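Local coordinates for protein putative nudix hydrolase family member (Chromobacterium violaceum, PDB 3F13) that probably acts as a magnesium-dependent hydrolase of the Nudix family, though its substrate is not established, at residues Arg17-Ala21 / Glu50-Leu56. Sequence-based numbering, arbitrary orientation.
Sequences RRATA and ELRSQAL
A19 fits its methyl group against the first turn of helix 52-64. Its CB lies 3.3 Å from R52 O and 3.5 Å from L56 CD1. L56 spreads along the strand: CG is anti to the backbone N (chi1 -163°), and CD2 rests 3.8 Å from A21 CB. The side chains of this half are buried and apolar, and M71 and Y87 also pack on L56.

The other half is polar and partly exposed. The R17 guanidinium holds E50 O end-on, with NH1 at 3.1 Å and NH2 at 2.8 Å. The oxygen lies in the guanidinium plane, and both nitrogens reach it from the same face of the carbonyl plane. R52 bends at chi3 (-77°) and runs past R17. R17 CG sits over the centre of the R52 guanidinium, 3.8 Å above its plane, and the two guanidinium planes stand 80° apart. A water accepts from R17 NH2, R52 N and R52 NE, so it joins both arginines to the start of the helix. R52 NH2 continues to A83 O on strand 82-90.

The helix belongs to the Nudix box, whose loop-helix-loop packs on the central sheet of this fold. The two arginines come close, R17 NH2 to R52 NE 4.3 Å, but the shared water and the carbonyl oxygens of E50 and A83 probably ease their repulsion. R17 thus ties the strand directly to the turn before the helix, and through water to R52, beside an apolar seam.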
loop_
_atom_site.group_PDB
_atom_site.type_symbol
_atom_site.label_atom_id
_atom_site.label_comp_id
_atom_site.label_asym_id
_atom_site.label_seq_id
_atom_site.Cartn_x
_atom_site.Cartn_y
_atom_site.Cartn_z
ATOM N N ARG B 17 18.430 3.784 -3.940
ATOM C CA ARG B 17 16.946 3.700 -3.997
ATOM C C ARG B 17 16.322 4.280 -2.742
ATOM O O ARG B 17 16.671 3.864 -1.615
ATOM C CB ARG B 17 16.512 2.255 -4.174
ATOM C CG ARG B 17 16.908 1.621 -5.526
ATOM C CD ARG B 17 16.421 0.152 -5.578
ATOM N NE ARG B 17 16.966 -0.597 -4.438
ATOM C CZ ARG B 17 16.255 -1.272 -3.527
ATOM N NH1 ARG B 17 16.889 -1.881 -2.541
ATOM N NH2 ARG B 17 14.930 -1.395 -3.597
ATOM N N ARG B 18 15.428 5.265 -2.896
ATOM C CA ARG B 18 14.791 5.844 -1.721
ATOM C C ARG B 18 13.296 5.724 -1.898
ATOM O O ARG B 18 12.830 5.679 -3.043
ATOM C CB ARG B 18 15.172 7.310 -1.532
ATOM C CG ARG B 18 16.659 7.477 -1.160
ATOM C CD ARG B 18 16.992 8.903 -0.794
ATOM N NE ARG B 18 16.348 9.362 0.442
ATOM C CZ ARG B 18 16.980 9.431 1.612
ATOM N NH1 ARG B 18 16.326 9.855 2.684
ATOM N NH2 ARG B 18 18.252 9.055 1.706
ATOM N N ALA B 19 12.558 5.640 -0.788
ATOM C CA ALA B 19 11.081 5.752 -0.861
ATOM C C ALA B 19 10.689 7.087 -0.243
ATOM O O ALA B 19 11.323 7.522 0.716
ATOM C CB ALA B 19 10.369 4.604 -0.106
ATOM N N THR B 20 9.645 7.739 -0.752
ATOM C CA THR B 20 9.249 9.015 -0.184
ATOM C C THR B 20 7.738 8.968 -0.054
ATOM O O THR B 20 7.094 8.462 -0.996
ATOM C CB THR B 20 9.655 10.150 -1.137
ATOM O OG1 THR B 20 11.092 10.245 -1.131
ATOM C CG2 THR B 20 9.024 11.499 -0.723
ATOM N N ALA B 21 7.189 9.431 1.082
ATOM C CA ALA B 21 5.711 9.408 1.329
ATOM C C ALA B 21 5.077 10.767 1.250
ATOM O O ALA B 21 5.596 11.745 1.810
ATOM C CB ALA B 21 5.398 8.841 2.729
ATOM N N GLU B 50 15.330 -5.290 -0.253
ATOM C CA GLU B 50 14.099 -4.672 0.239
ATOM C C GLU B 50 13.541 -3.758 -0.835
ATOM O O GLU B 50 14.233 -2.836 -1.277
ATOM C CB GLU B 50 14.410 -3.793 1.458
ATOM C CG GLU B 50 13.196 -3.201 2.152
ATOM C CD GLU B 50 13.585 -2.278 3.299
ATOM O OE1 GLU B 50 12.913 -2.333 4.364
ATOM O OE2 GLU B 50 14.566 -1.513 3.138
ATOM N N LEU B 51 12.298 -4.001 -1.250
ATOM C CA LEU B 51 11.627 -3.098 -2.172
ATOM C C LEU B 51 11.413 -1.717 -1.538
ATOM O O LEU B 51 11.324 -1.591 -0.314
ATOM C CB LEU B 51 10.263 -3.683 -2.513
ATOM C CG LEU B 51 10.341 -5.027 -3.227
ATOM C CD1 LEU B 51 8.934 -5.669 -3.322
ATOM C CD2 LEU B 51 10.950 -4.871 -4.624
ATOM N N ARG B 52 11.342 -0.680 -2.358
ATOM C CA ARG B 52 11.021 0.662 -1.850
ATOM C C ARG B 52 9.681 0.712 -1.129
ATOM O O ARG B 52 9.512 1.446 -0.163
ATOM C CB ARG B 52 11.133 1.704 -2.970
ATOM C CG ARG B 52 12.594 2.125 -3.097
ATOM C CD ARG B 52 12.921 2.890 -4.352
ATOM N NE ARG B 52 13.011 2.007 -5.504
ATOM C CZ ARG B 52 13.386 2.413 -6.727
ATOM N NH1 ARG B 52 13.396 1.551 -7.711
ATOM N NH2 ARG B 52 13.785 3.673 -6.960
ATOM N N SER B 53 8.733 -0.104 -1.567
ATOM C CA SER B 53 7.433 -0.042 -0.915
ATOM C C SER B 53 7.586 -0.643 0.481
ATOM O O SER B 53 6.933 -0.191 1.401
ATOM C CB SER B 53 6.398 -0.816 -1.713
ATOM O OG SER B 53 6.892 -2.106 -2.010
ATOM N N GLN B 54 8.520 -1.595 0.666
ATOM C CA GLN B 54 8.777 -2.155 1.999
ATOM C C GLN B 54 9.498 -1.132 2.867
ATOM O O GLN B 54 9.180 -0.925 4.042
ATOM C CB GLN B 54 9.678 -3.385 1.910
ATOM C CG GLN B 54 8.969 -4.609 1.437
ATOM C CD GLN B 54 9.927 -5.783 1.294
ATOM O OE1 GLN B 54 10.576 -5.941 0.265
ATOM N NE2 GLN B 54 10.015 -6.608 2.336
ATOM N N ALA B 55 10.506 -0.527 2.291
ATOM C CA ALA B 55 11.256 0.460 3.007
ATOM C C ALA B 55 10.336 1.623 3.420
ATOM O O ALA B 55 10.470 2.187 4.500
ATOM C CB ALA B 55 12.400 0.927 2.134
ATOM N N LEU B 56 9.377 1.987 2.565
ATOM C CA LEU B 56 8.517 3.127 2.907
ATOM C C LEU B 56 7.764 2.863 4.235
ATOM O O LEU B 56 7.725 3.710 5.134
ATOM C CB LEU B 56 7.522 3.425 1.784
ATOM C CG LEU B 56 6.987 4.878 2.054
ATOM C CD1 LEU B 56 8.205 5.765 2.421
ATOM C CD2 LEU B 56 6.242 5.550 0.968
HETATM O O HOH W 1 12.288 -1.021 -5.405
#